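Local coordinates for major extracellular endoglucanase (Xanthomonas campestris pv. campestris, PDB 4TUF), which cleaves internal beta-1,4-glucosidic linkages in cellulose, lichenin and cereal beta-glucans through the family 5 catalytic domain described here, at residues 156-160 / 196-200; 214-220 / 263-268; 232-238 / 272-278; 298-302 / 339-345. All coordinates share one frame; numbering follows the deposited sequence.

From the N terminus, contact 1 comes first, closing the excursion through helix 173-187 by bringing together the loops that follow strands 149-153 and 192-195. Contact 2 then ties the loop before strand 231-238 to the end of helix 257-266. Contact 3 crosses it in the chain, pairing strand 231-238 with the chain leading into strand 276-280 and so closing the excursion through that same helix. Contact 4 follows in series and lays helix 288-303 beside the C-terminal helix 334-344. Contacts 1 and 3 meet where Glu157 reaches His236 and Tyr238, contacts 1 and 2 through Ile198 and Asn215, and contacts 3 and 4 through Leu276 and Leu301; together they join barrel strands, active-site loops and outer helices.

Contact 1: 156-160 / 196-200; sequences NEPHG and EGITD
Segments 156-160 and 196-200 run side by side in nearly the same direction, 18° apart, with Pro158 and Ile198 5.0 Å apart at CA. Glu196 carries the polar part: with CG anti to the carbonyl carbon (chi1 -55°) and the chain extended beyond, it reaches across until OE1 accepts the Glu157 N-H at 2.8 Å, from above the carboxylate plane. OE2 lies beside Asn156, whose amide is turned 70° from the carboxylate; Arg58 binds both OE2 and Asn156 OD1. Further along, the Pro158 ring lies against Gly197 O, CG to O 3.5 Å, and its CB meets Ile198 CG2. Thr199 sets CG2 3.7 Å from His159 CB, while its OG1 takes a weak bond from Gly160 N. His159 folds back, ND1 giving an in-plane bond of 2.6 Å to Glu157 O, and its ring stacks on Trp212. Glu157, hydrogen-bonded through OE2 to Tyr238, is by similarity the proton donor; the two loops lie at the active-site end of a family 5 TIM barrel, where the acid follows strand 149-153.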
loop_
_atom_site.group_PDB
_atom_site.type_symbol
_atom_site.label_atom_id
_atom_site.label_comp_id
_atom_site.label_asym_id
_atom_site.label_seq_id
_atom_site.Cartn_x
_atom_site.Cartn_y
_atom_site.Cartn_z
ATOM N N ASN A 156 -4.818 -1.468 -6.330
ATOM C CA ASN A 156 -4.868 -0.272 -5.509
ATOM C C ASN A 156 -6.181 0.485 -5.561
ATOM O O ASN A 156 -6.664 0.816 -6.625
ATOM C CB ASN A 156 -3.730 0.670 -5.904
ATOM C CG ASN A 156 -3.549 1.816 -4.938
ATOM O OD1 ASN A 156 -3.140 1.624 -3.808
ATOM N ND2 ASN A 156 -3.840 3.014 -5.389
ATOM N N GLU A 157 -6.717 0.796 -4.389
ATOM C CA GLU A 157 -7.815 1.741 -4.238
ATOM C C GLU A 157 -9.085 1.555 -5.059
ATOM O O GLU A 157 -9.496 2.459 -5.780
ATOM C CB GLU A 157 -7.298 3.165 -4.323
ATOM C CG GLU A 157 -6.302 3.458 -3.226
ATOM C CD GLU A 157 -5.999 4.920 -3.087
ATOM O OE1 GLU A 157 -6.173 5.653 -4.068
ATOM O OE2 GLU A 157 -5.583 5.329 -1.994
ATOM N N PRO A 158 -9.748 0.423 -4.911
ATOM C CA PRO A 158 -11.014 0.227 -5.607
ATOM C C PRO A 158 -12.011 1.269 -5.141
ATOM O O PRO A 158 -12.049 1.604 -3.973
ATOM C CB PRO A 158 -11.449 -1.153 -5.142
ATOM C CG PRO A 158 -10.184 -1.854 -4.841
ATOM C CD PRO A 158 -9.268 -0.815 -4.284
ATOM N N HIS A 159 -12.797 1.804 -6.059
ATOM C CA HIS A 159 -13.750 2.849 -5.691
ATOM C C HIS A 159 -14.795 3.011 -6.784
ATOM O O HIS A 159 -14.839 2.222 -7.724
ATOM C CB HIS A 159 -13.036 4.177 -5.440
ATOM C CG HIS A 159 -12.246 4.669 -6.613
ATOM N ND1 HIS A 159 -11.036 4.120 -6.981
ATOM C CD2 HIS A 159 -12.495 5.663 -7.501
ATOM C CE1 HIS A 159 -10.576 4.749 -8.048
ATOM N NE2 HIS A 159 -11.440 5.693 -8.381
ATOM N N GLY A 160 -15.642 4.027 -6.654
ATOM C CA GLY A 160 -16.637 4.321 -7.669
ATOM C C GLY A 160 -17.636 3.206 -7.897
ATOM O O GLY A 160 -18.493 2.938 -7.053
ATOM N N GLU A 196 -7.726 -4.688 -0.409
ATOM C CA GLU A 196 -8.194 -3.397 0.061
ATOM C C GLU A 196 -9.707 -3.334 0.016
ATOM O O GLU A 196 -10.371 -4.180 -0.599
ATOM C CB GLU A 196 -7.598 -2.266 -0.776
ATOM C CG GLU A 196 -6.073 -2.279 -0.842
ATOM C CD GLU A 196 -5.528 -1.179 -1.734
ATOM O OE1 GLU A 196 -6.145 -0.090 -1.762
ATOM O OE2 GLU A 196 -4.501 -1.413 -2.417
ATOM N N GLY A 197 -10.252 -2.320 0.669
ATOM C CA GLY A 197 -11.680 -2.122 0.662
ATOM C C GLY A 197 -12.148 -1.423 -0.598
ATOM O O GLY A 197 -11.400 -1.262 -1.563
ATOM N N ILE A 198 -13.412 -1.023 -0.584
ATOM C CA ILE A 198 -13.998 -0.267 -1.672
ATOM C C ILE A 198 -14.478 1.054 -1.087
ATOM O O ILE A 198 -14.008 1.461 -0.023
ATOM C CB ILE A 198 -15.149 -1.039 -2.326
ATOM C CG1 ILE A 198 -16.237 -1.335 -1.291
ATOM C CG2 ILE A 198 -14.624 -2.343 -2.919
ATOM C CD1 ILE A 198 -17.555 -1.764 -1.891
ATOM N N THR A 199 -15.398 1.731 -1.764
ATOM C CA THR A 199 -16.017 2.905 -1.163
ATOM C C THR A 199 -17.469 2.602 -0.780
ATOM O O THR A 199 -17.713 1.707 0.033
ATOM C CB THR A 199 -15.932 4.140 -2.090
ATOM O OG1 THR A 199 -16.314 3.787 -3.422
ATOM C CG2 THR A 199 -14.511 4.655 -2.112
ATOM N N ASP A 200 -18.421 3.344 -1.343
ATOM C CA ASP A 200 -19.841 3.108 -1.061
ATOM C C ASP A 200 -20.309 1.782 -1.654
ATOM O O ASP A 200 -19.897 1.405 -2.752
ATOM C CB ASP A 200 -20.705 4.244 -1.611
ATOM C CG ASP A 200 -20.706 5.475 -0.720
ATOM O OD1 ASP A 200 -19.958 5.503 0.281
ATOM O OD2 ASP A 200 -21.458 6.425 -1.029
HETATM O O HOH W 1 -19.040 3.292 -4.471
#

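Contact 2: 214-220 / 263-268; sequences GNLQPLA and RHFGQF. With 2HP (dihydrogenphosphate ion), chain I.
With CG anti to the carbonyl carbon (chi1 -64°), Phe268 raises its ring against Leu216 and the helix-like turn 217-220, while Gln217 (chi1 -77°), extended beyond CG, runs past Arg263. Leu216 CB lies 3.8 Å from Phe268 CE2, and Leu219 CB lies the same 3.8 Å from CE1, so two leucines meet the outer part of one ring. Ala220 N and Gln217 O come up at the ring edge, near its plane. A phosphate oxygen, O2, is also at that edge, beside CD1; the ion is hydrogen-bonded to Thr271 OG1. The two segments share one backbone bond, from Leu216 N to His264 O at 2.8 Å. The contact binds the loop ahead of strand 231-238 to the last part of outer helix 257-266 of the TIM barrel. Gly214 and Asn215 form a classic beta bulge opposite Ile198, and Asn215 then opens an Asx turn, its OD1 accepting Gln217 N at 3.1 Å. Gln217 NE2 reaches the same OD1 at 2.6 Å from the opposite face of the Asn215 amide, so one oxygen ties both the backbone and the side-chain end of Gln217. Its OE1, hydrogen-bonded to Thr206 N, lies 3.4 Å from Arg263 CG. Arg263 O accepts Gln267 NE2 at 2.8 Å, and Gln217 CG packs against that oxygen. Beyond Leu216 CB, the branch CD1 touches Phe265 CB, next to Pro235 of strand 231-238.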
loop_
_atom_site.group_PDB
_atom_site.type_symbol
_atom_site.label_atom_id
_atom_site.label_comp_id
_atom_site.label_asym_id
_atom_site.label_seq_id
_atom_site.Cartn_x
_atom_site.Cartn_y
_atom_site.Cartn_z
ATOM N N GLY A 214 -11.060 2.243 1.184
ATOM C CA GLY A 214 -11.138 2.448 2.619
ATOM C C GLY A 214 -12.272 1.754 3.357
ATOM O O GLY A 214 -12.287 1.757 4.591
ATOM N N ASN A 215 -13.217 1.165 2.622
ATOM C CA ASN A 215 -14.386 0.542 3.243
ATOM C C ASN A 215 -14.330 -0.978 3.215
ATOM O O ASN A 215 -14.282 -1.584 2.146
ATOM C CB ASN A 215 -15.672 1.009 2.558
ATOM C CG ASN A 215 -16.929 0.574 3.300
ATOM O OD1 ASN A 215 -16.879 0.187 4.468
ATOM N ND2 ASN A 215 -18.065 0.643 2.622
ATOM N N LEU A 216 -14.363 -1.591 4.393
ATOM C CA LEU A 216 -14.337 -3.045 4.489
ATOM C C LEU A 216 -15.650 -3.624 5.020
ATOM O O LEU A 216 -15.763 -4.840 5.209
ATOM C CB LEU A 216 -13.183 -3.489 5.381
ATOM C CG LEU A 216 -11.801 -3.484 4.741
ATOM C CD1 LEU A 216 -10.768 -3.809 5.796
ATOM C CD2 LEU A 216 -11.753 -4.494 3.613
ATOM N N GLN A 217 -16.634 -2.757 5.252
ATOM C CA GLN A 217 -17.911 -3.168 5.841
ATOM C C GLN A 217 -18.580 -4.390 5.184
ATOM O O GLN A 217 -19.063 -5.266 5.901
ATOM C CB GLN A 217 -18.900 -1.997 5.833
ATOM C CG GLN A 217 -18.673 -0.954 6.908
ATOM C CD GLN A 217 -19.476 0.305 6.648
ATOM O OE1 GLN A 217 -20.531 0.519 7.244
ATOM N NE2 GLN A 217 -18.984 1.142 5.739
ATOM N N PRO A 218 -18.617 -4.461 3.834
ATOM C CA PRO A 218 -19.332 -5.598 3.234
ATOM C C PRO A 218 -18.702 -6.973 3.501
ATOM O O PRO A 218 -19.332 -7.993 3.216
ATOM C CB PRO A 218 -19.295 -5.279 1.735
ATOM C CG PRO A 218 -19.148 -3.808 1.662
ATOM C CD PRO A 218 -18.237 -3.470 2.809
ATOM N N LEU A 219 -17.492 -7.001 4.050
ATOM C CA LEU A 219 -16.840 -8.259 4.417
ATOM C C LEU A 219 -17.612 -8.996 5.515
ATOM O O LEU A 219 -17.477 -10.206 5.690
ATOM C CB LEU A 219 -15.401 -7.992 4.866
ATOM C CG LEU A 219 -14.550 -9.171 5.332
ATOM C CD1 LEU A 219 -14.453 -10.224 4.235
ATOM C CD2 LEU A 219 -13.168 -8.690 5.737
ATOM N N ALA A 220 -18.430 -8.262 6.256
ATOM C CA ALA A 220 -19.218 -8.867 7.320
ATOM C C ALA A 220 -20.350 -9.725 6.754
ATOM O O ALA A 220 -20.798 -10.674 7.395
ATOM C CB ALA A 220 -19.773 -7.790 8.240
ATOM N N ARG A 263 -15.898 1.569 12.150
ATOM C CA ARG A 263 -16.880 1.187 11.141
ATOM C C ARG A 263 -16.264 0.751 9.813
ATOM O O ARG A 263 -16.626 -0.291 9.266
ATOM C CB ARG A 263 -17.845 2.342 10.881
ATOM C CG ARG A 263 -18.868 2.028 9.812
ATOM C CD ARG A 263 -20.137 2.826 10.013
ATOM N NE ARG A 263 -19.959 4.239 9.702
ATOM C CZ ARG A 263 -20.456 5.228 10.436
ATOM N NH1 ARG A 263 -21.151 4.955 11.532
ATOM N NH2 ARG A 263 -20.253 6.489 10.076
ATOM N N HIS A 264 -15.416 1.606 9.248
ATOM C CA HIS A 264 -14.763 1.350 7.964
ATOM C C HIS A 264 -13.758 0.200 7.901
ATOM O O HIS A 264 -13.785 -0.579 6.963
ATOM C CB HIS A 264 -14.116 2.630 7.443
ATOM C CG HIS A 264 -15.096 3.696 7.078
ATOM N ND1 HIS A 264 -14.736 5.014 6.923
ATOM C CD2 HIS A 264 -16.425 3.642 6.842
ATOM C CE1 HIS A 264 -15.798 5.726 6.603
ATOM N NE2 HIS A 264 -16.836 4.916 6.549
ATOM N N PHE A 265 -12.882 0.079 8.890
ATOM C CA PHE A 265 -11.955 -1.044 8.906
ATOM C C PHE A 265 -11.711 -1.712 10.240
ATOM O O PHE A 265 -11.382 -2.853 10.302
ATOM C CB PHE A 265 -10.618 -0.664 8.273
ATOM C CG PHE A 265 -9.947 0.490 8.916
ATOM C CD1 PHE A 265 -10.224 1.741 8.515
ATOM C CD2 PHE A 265 -9.050 0.307 9.915
ATOM C CE1 PHE A 265 -9.620 2.801 9.098
ATOM C CE2 PHE A 265 -8.441 1.359 10.514
ATOM C CZ PHE A 265 -8.729 2.611 10.105
ATOM N N GLY A 266 -11.823 -0.945 11.298
ATOM C CA GLY A 266 -11.328 -1.313 12.602
ATOM C C GLY A 266 -11.978 -2.499 13.228
ATOM O O GLY A 266 -11.374 -3.287 13.896
ATOM N N GLN A 267 -13.260 -2.586 13.018
ATOM C CA GLN A 267 -14.061 -3.670 13.580
ATOM C C GLN A 267 -13.606 -5.057 13.119
ATOM O O GLN A 267 -14.003 -6.071 13.699
ATOM C CB GLN A 267 -15.532 -3.471 13.219
ATOM C CG GLN A 267 -15.768 -3.351 11.722
ATOM C CD GLN A 267 -17.229 -3.451 11.348
ATOM O OE1 GLN A 267 -17.931 -4.363 11.782
ATOM N NE2 GLN A 267 -17.698 -2.512 10.540
ATOM N N PHE A 268 -12.779 -5.102 12.078
ATOM C CA PHE A 268 -12.306 -6.373 11.542
ATOM C C PHE A 268 -10.958 -6.775 12.117
ATOM O O PHE A 268 -10.481 -7.880 11.868
ATOM C CB PHE A 268 -12.223 -6.309 10.017
ATOM C CG PHE A 268 -13.555 -6.123 9.357
ATOM C CD1 PHE A 268 -14.394 -7.202 9.149
ATOM C CD2 PHE A 268 -13.978 -4.867 8.965
ATOM C CE1 PHE A 268 -15.624 -7.036 8.556
ATOM C CE2 PHE A 268 -15.210 -4.696 8.369
ATOM C CZ PHE A 268 -16.034 -5.784 8.166
HETATM P P 2HP I . -16.050 -11.038 10.578
HETATM O O1 2HP I . -15.908 -12.326 11.358
HETATM O O2 2HP I . -14.809 -10.203 10.777
HETATM O O3 2HP I . -16.219 -11.352 9.110
HETATM O O4 2HP I . -17.259 -10.268 11.060
#

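Contact 3: 232-238 / 272-278; sequences LLAPHVY and HALLLGE. With 2HP (dihydrogenphosphate ion), chain I.
Gly277 N gives a 3.0 Å hydrogen bond to Pro235 O. Further backbone bonds run from Leu233 N to Ala273 O, from Leu275 N to Leu233 O and from Val237 N to Glu278 O, each 3.1 Å. Aliphatic side chains pack alongside these bonds: Leu232 CD1 touches Leu275 CG at 4.0 Å, and Val237 CG1 meets Leu276 CD1 at 3.6 Å. The His272 ring meets the phosphate ion at its edge, CE1 lying 3.2 Å from O2. At the far end Glu278, CG anti to the carbonyl carbon (chi1 -68°), sets CB over the face of the His236 ring, 3.7 Å from its centroid, a CH-pi contact. Its carboxylate lies 29° from the plane of that ring. Arg58 holds OE2 in a salt bridge, while His236 ND1 is hydrogen-bonded to Glu157. The beta-alpha-beta unit of strand 231-238, helix 257-266 and strand 276-280 places Glu278, by similarity the nucleophile, at the catalytic centre of the TIM barrel.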
loop_
_atom_site.group_PDB
_atom_site.type_symbol
_atom_site.label_atom_id
_atom_site.label_comp_id
_atom_site.label_asym_id
_atom_site.label_seq_id
_atom_site.Cartn_x
_atom_site.Cartn_y
_atom_site.Cartn_z
ATOM N N LEU A 232 -4.393 -10.833 4.019
ATOM C CA LEU A 232 -3.988 -9.651 4.761
ATOM C C LEU A 232 -4.863 -8.489 4.306
ATOM O O LEU A 232 -4.871 -8.145 3.125
ATOM C CB LEU A 232 -2.501 -9.362 4.527
ATOM C CG LEU A 232 -1.837 -8.119 5.121
ATOM C CD1 LEU A 232 -1.793 -8.168 6.647
ATOM C CD2 LEU A 232 -0.433 -7.965 4.547
ATOM N N LEU A 233 -5.632 -7.911 5.223
ATOM C CA LEU A 233 -6.503 -6.795 4.868
ATOM C C LEU A 233 -5.724 -5.487 4.978
ATOM O O LEU A 233 -5.037 -5.241 5.978
ATOM C CB LEU A 233 -7.737 -6.760 5.764
ATOM C CG LEU A 233 -8.710 -7.940 5.741
ATOM C CD1 LEU A 233 -9.782 -7.715 6.787
ATOM C CD2 LEU A 233 -9.342 -8.117 4.368
ATOM N N ALA A 234 -5.825 -4.650 3.951
ATOM C CA ALA A 234 -4.978 -3.464 3.874
ATOM C C ALA A 234 -5.709 -2.227 3.355
ATOM O O ALA A 234 -5.364 -1.701 2.302
ATOM C CB ALA A 234 -3.763 -3.756 2.998
ATOM N N PRO A 235 -6.706 -1.740 4.102
ATOM C CA PRO A 235 -7.427 -0.563 3.619
ATOM C C PRO A 235 -6.566 0.694 3.681
ATOM O O PRO A 235 -5.485 0.684 4.274
ATOM C CB PRO A 235 -8.606 -0.461 4.584
ATOM C CG PRO A 235 -8.084 -1.035 5.847
ATOM C CD PRO A 235 -7.167 -2.155 5.440
ATOM N N HIS A 236 -7.050 1.764 3.066
ATOM C CA HIS A 236 -6.387 3.051 3.136
ATOM C C HIS A 236 -7.238 4.018 3.948
ATOM O O HIS A 236 -8.459 3.873 4.023
ATOM C CB HIS A 236 -6.144 3.617 1.735
ATOM C CG HIS A 236 -5.255 2.770 0.881
ATOM N ND1 HIS A 236 -4.774 3.196 -0.339
ATOM C CD2 HIS A 236 -4.755 1.524 1.069
ATOM C CE1 HIS A 236 -4.022 2.246 -0.869
ATOM N NE2 HIS A 236 -3.994 1.221 -0.034
ATOM N N VAL A 237 -6.595 5.009 4.547
ATOM C CA VAL A 237 -7.316 6.087 5.201
ATOM C C VAL A 237 -6.467 7.354 5.160
ATOM O O VAL A 237 -5.251 7.294 5.321
ATOM C CB VAL A 237 -7.684 5.718 6.655
ATOM C CG1 VAL A 237 -6.470 5.210 7.400
ATOM C CG2 VAL A 237 -8.307 6.901 7.379
ATOM N N TYR A 238 -7.105 8.495 4.917
ATOM C CA TYR A 238 -6.400 9.771 4.886
ATOM C C TYR A 238 -7.120 10.824 5.726
ATOM O O TYR A 238 -8.208 10.572 6.259
ATOM C CB TYR A 238 -6.251 10.266 3.453
ATOM C CG TYR A 238 -5.716 9.227 2.504
ATOM C CD1 TYR A 238 -4.350 9.073 2.312
ATOM C CD2 TYR A 238 -6.578 8.395 1.800
ATOM C CE1 TYR A 238 -3.860 8.115 1.450
ATOM C CE2 TYR A 238 -6.097 7.440 0.932
ATOM C CZ TYR A 238 -4.735 7.307 0.761
ATOM O OH TYR A 238 -4.245 6.358 -0.100
ATOM N N HIS A 272 -9.325 -10.558 11.769
ATOM C CA HIS A 272 -8.483 -10.624 10.577
ATOM C C HIS A 272 -7.154 -9.918 10.790
ATOM O O HIS A 272 -7.088 -8.912 11.493
ATOM C CB HIS A 272 -9.185 -9.999 9.373
ATOM C CG HIS A 272 -10.390 -10.751 8.906
ATOM N ND1 HIS A 272 -11.637 -10.583 9.471
ATOM C CD2 HIS A 272 -10.543 -11.662 7.917
ATOM C CE1 HIS A 272 -12.504 -11.365 8.854
ATOM N NE2 HIS A 272 -11.866 -12.031 7.908
ATOM N N ALA A 273 -6.097 -10.439 10.176
ATOM C CA ALA A 273 -4.838 -9.708 10.107
ATOM C C ALA A 273 -5.103 -8.423 9.347
ATOM O O ALA A 273 -5.631 -8.461 8.235
ATOM C CB ALA A 273 -3.755 -10.529 9.426
ATOM N N LEU A 274 -4.758 -7.290 9.951
ATOM C CA LEU A 274 -5.063 -5.998 9.352
ATOM C C LEU A 274 -3.978 -4.962 9.604
ATOM O O LEU A 274 -3.383 -4.901 10.679
ATOM C CB LEU A 274 -6.409 -5.488 9.872
ATOM C CG LEU A 274 -7.062 -4.274 9.204
ATOM C CD1 LEU A 274 -8.575 -4.380 9.301
ATOM C CD2 LEU A 274 -6.588 -2.966 9.830
ATOM N N LEU A 275 -3.724 -4.159 8.582
ATOM C CA LEU A 275 -2.848 -3.004 8.680
ATOM C C LEU A 275 -3.292 -1.987 7.633
ATOM O O LEU A 275 -4.105 -2.304 6.768
ATOM C CB LEU A 275 -1.381 -3.405 8.483
ATOM C CG LEU A 275 -0.967 -4.285 7.292
ATOM C CD1 LEU A 275 -1.075 -3.570 5.955
ATOM C CD2 LEU A 275 0.453 -4.792 7.490
ATOM N N LEU A 276 -2.760 -0.774 7.695
ATOM C CA LEU A 276 -3.063 0.216 6.668
ATOM C C LEU A 276 -2.041 0.190 5.525
ATOM O O LEU A 276 -0.842 0.336 5.746
ATOM C CB LEU A 276 -3.124 1.606 7.286
ATOM C CG LEU A 276 -4.195 1.771 8.352
ATOM C CD1 LEU A 276 -4.083 3.136 9.015
ATOM C CD2 LEU A 276 -5.561 1.570 7.733
ATOM N N GLY A 277 -2.523 0.007 4.301
ATOM C CA GLY A 277 -1.662 0.048 3.133
ATOM C C GLY A 277 -1.157 1.450 2.844
ATOM O O GLY A 277 -0.024 1.635 2.403
ATOM N N GLU A 278 -2.008 2.441 3.083
ATOM C CA GLU A 278 -1.626 3.843 2.953
ATOM C C GLU A 278 -2.315 4.686 4.016
ATOM O O GLU A 278 -3.532 4.611 4.195
ATOM C CB GLU A 278 -1.985 4.392 1.567
ATOM C CG GLU A 278 -1.179 3.824 0.413
ATOM C CD GLU A 278 -1.595 4.416 -0.917
ATOM O OE1 GLU A 278 -2.261 5.469 -0.900
ATOM O OE2 GLU A 278 -1.263 3.835 -1.976
HETATM P P 2HP I . -16.050 -11.038 10.578
HETATM O O1 2HP I . -15.908 -12.326 11.358
HETATM O O2 2HP I . -14.809 -10.203 10.777
HETATM O O3 2HP I . -16.219 -11.352 9.110
HETATM O O4 2HP I . -17.259 -10.268 11.060
#

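Contact 4: 298-302 / 339-345; sequences VKYLR and LLRTLWG
Apolar contacts make up most of this interface, with Val298 at the middle. Its two methyl groups part company: CG1, anti to the backbone N (chi1 168°), rests on Leu343, 3.8 Å from CB, and also touches Thr342 CG2. CG2 turns the other way and meets Leu339 CD1 at 3.6 Å. One turn on, Leu301 CB approaches Leu343 CD1 at 3.7 Å, the two side chains crossing at a slant, and Leu301 goes on to reach Leu276 of strand 276-280. Segments 298-302 and 339-344, on helices 288-303 and 334-344, run nearly parallel, 13° apart, their axes 9.6 Å from each other at closest approach, as neighbouring outer helices of a barrel may lie.

Polar contacts are confined to the end where helix 334-344 stops. Arg302 bends at chi2 and chi3, which brings CD to 3.4 Å from Leu343 O and lays one face of the guanidinium over Thr342 O. Its NH1 gives Leu343 O a weak hydrogen bond of 3.5 Å and lies near Gly345 CA. Gly345 has positive phi and is the C-prime residue of a Schellman motif, with Thr346 N turned back to Arg341 O. The chemistry thus implies a joint held chiefly by buried aliphatic groups, while the arginine may offset some of the negative end of the helix dipole.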
loop_
_atom_site.group_PDB
_atom_site.type_symbol
_atom_site.label_atom_id
_atom_site.label_comp_id
_atom_site.label_asym_id
_atom_site.label_seq_id
_atom_site.Cartn_x
_atom_site.Cartn_y
_atom_site.Cartn_z
ATOM N N VAL A 298 -2.966 7.151 15.128
ATOM C CA VAL A 298 -1.941 6.332 15.766
ATOM C C VAL A 298 -2.425 5.836 17.127
ATOM O O VAL A 298 -2.298 4.653 17.447
ATOM C CB VAL A 298 -0.619 7.110 15.922
ATOM C CG1 VAL A 298 0.340 6.364 16.834
ATOM C CG2 VAL A 298 0.009 7.352 14.553
ATOM N N LYS A 299 -3.002 6.739 17.914
ATOM C CA LYS A 299 -3.575 6.381 19.208
ATOM C C LYS A 299 -4.627 5.279 19.061
ATOM O O LYS A 299 -4.669 4.339 19.856
ATOM C CB LYS A 299 -4.186 7.617 19.879
ATOM C CG LYS A 299 -4.728 7.384 21.286
ATOM C CD LYS A 299 -5.580 8.569 21.738
ATOM C CE LYS A 299 -6.178 8.341 23.116
ATOM N NZ LYS A 299 -5.145 8.383 24.193
ATOM N N TYR A 300 -5.463 5.387 18.031
ATOM C CA TYR A 300 -6.511 4.397 17.788
ATOM C C TYR A 300 -5.937 3.070 17.296
ATOM O O TYR A 300 -6.378 2.003 17.720
ATOM C CB TYR A 300 -7.530 4.931 16.780
ATOM C CG TYR A 300 -8.503 3.887 16.291
ATOM C CD1 TYR A 300 -9.597 3.514 17.063
ATOM C CD2 TYR A 300 -8.331 3.271 15.056
ATOM C CE1 TYR A 300 -10.488 2.556 16.623
ATOM C CE2 TYR A 300 -9.219 2.309 14.607
ATOM C CZ TYR A 300 -10.295 1.958 15.395
ATOM O OH TYR A 300 -11.180 1.005 14.956
ATOM N N LEU A 301 -4.958 3.140 16.398
ATOM C CA LEU A 301 -4.297 1.942 15.894
ATOM C C LEU A 301 -3.649 1.148 17.030
ATOM O O LEU A 301 -3.830 -0.069 17.123
ATOM C CB LEU A 301 -3.248 2.309 14.844
ATOM C CG LEU A 301 -3.756 2.756 13.473
ATOM C CD1 LEU A 301 -2.596 3.197 12.584
ATOM C CD2 LEU A 301 -4.546 1.644 12.813
ATOM N N ARG A 302 -2.904 1.840 17.891
ATOM C CA ARG A 302 -2.265 1.209 19.044
ATOM C C ARG A 302 -3.289 0.476 19.911
ATOM O O ARG A 302 -3.018 -0.609 20.428
ATOM C CB ARG A 302 -1.521 2.248 19.890
ATOM C CG ARG A 302 -0.350 2.943 19.196
ATOM C CD ARG A 302 0.934 2.140 19.304
ATOM N NE ARG A 302 1.297 1.886 20.696
ATOM C CZ ARG A 302 2.276 1.071 21.078
ATOM N NH1 ARG A 302 3.001 0.424 20.170
ATOM N NH2 ARG A 302 2.528 0.900 22.370
ATOM N N LEU A 339 6.271 10.273 15.088
ATOM C CA LEU A 339 4.913 9.733 15.078
ATOM C C LEU A 339 4.896 8.247 14.721
ATOM O O LEU A 339 4.190 7.454 15.342
ATOM C CB LEU A 339 4.038 10.505 14.091
ATOM C CG LEU A 339 2.593 10.032 13.946
ATOM C CD1 LEU A 339 1.756 10.492 15.130
ATOM C CD2 LEU A 339 2.003 10.524 12.638
ATOM N N LEU A 340 5.675 7.879 13.710
ATOM C CA LEU A 340 5.734 6.495 13.264
ATOM C C LEU A 340 6.373 5.590 14.317
ATOM O O LEU A 340 5.907 4.473 14.540
ATOM C CB LEU A 340 6.495 6.393 11.940
ATOM C CG LEU A 340 5.753 6.939 10.718
ATOM C CD1 LEU A 340 6.684 7.051 9.533
ATOM C CD2 LEU A 340 4.576 6.046 10.374
ATOM N N ARG A 341 7.430 6.065 14.968
ATOM C CA ARG A 341 8.092 5.255 15.986
ATOM C C ARG A 341 7.162 5.037 17.171
ATOM O O ARG A 341 7.210 3.996 17.826
ATOM C CB ARG A 341 9.402 5.901 16.434
ATOM C CG ARG A 341 10.425 5.977 15.313
ATOM C CD ARG A 341 11.803 6.373 15.798
ATOM N NE ARG A 341 12.734 6.527 14.681
ATOM C CZ ARG A 341 13.156 7.696 14.209
ATOM N NH1 ARG A 341 12.747 8.831 14.763
ATOM N NH2 ARG A 341 13.997 7.728 13.188
ATOM N N THR A 342 6.306 6.019 17.427
ATOM C CA THR A 342 5.275 5.887 18.444
ATOM C C THR A 342 4.332 4.746 18.083
ATOM O O THR A 342 4.038 3.890 18.911
ATOM C CB THR A 342 4.480 7.191 18.607
ATOM O OG1 THR A 342 5.303 8.167 19.254
ATOM C CG2 THR A 342 3.223 6.959 19.442
ATOM N N LEU A 343 3.875 4.739 16.834
ATOM C CA LEU A 343 3.024 3.672 16.320
ATOM C C LEU A 343 3.716 2.314 16.404
ATOM O O LEU A 343 3.116 1.330 16.832
ATOM C CB LEU A 343 2.617 3.959 14.873
ATOM C CG LEU A 343 1.834 2.849 14.163
ATOM C CD1 LEU A 343 0.460 2.673 14.792
ATOM C CD2 LEU A 343 1.719 3.119 12.670
ATOM N N TRP A 344 4.983 2.273 16.001
ATOM C CA TRP A 344 5.747 1.027 15.964
ATOM C C TRP A 344 6.071 0.470 17.352
ATOM O O TRP A 344 6.339 -0.723 17.496
ATOM C CB TRP A 344 7.052 1.227 15.197
ATOM C CG TRP A 344 6.883 1.637 13.771
ATOM C CD1 TRP A 344 5.764 1.503 12.999
ATOM C CD2 TRP A 344 7.872 2.261 12.941
ATOM N NE1 TRP A 344 5.998 2.000 11.737
ATOM C CE2 TRP A 344 7.284 2.474 11.677
ATOM C CE3 TRP A 344 9.201 2.659 13.144
ATOM C CZ2 TRP A 344 7.979 3.068 10.621
ATOM C CZ3 TRP A 344 9.890 3.246 12.093
ATOM C CH2 TRP A 344 9.277 3.444 10.847
ATOM N N GLY A 345 6.060 1.331 18.368
ATOM C CA GLY A 345 6.408 0.916 19.716
ATOM C C GLY A 345 7.912 0.900 19.922
ATOM O O GLY A 345 8.451 0.042 20.626
#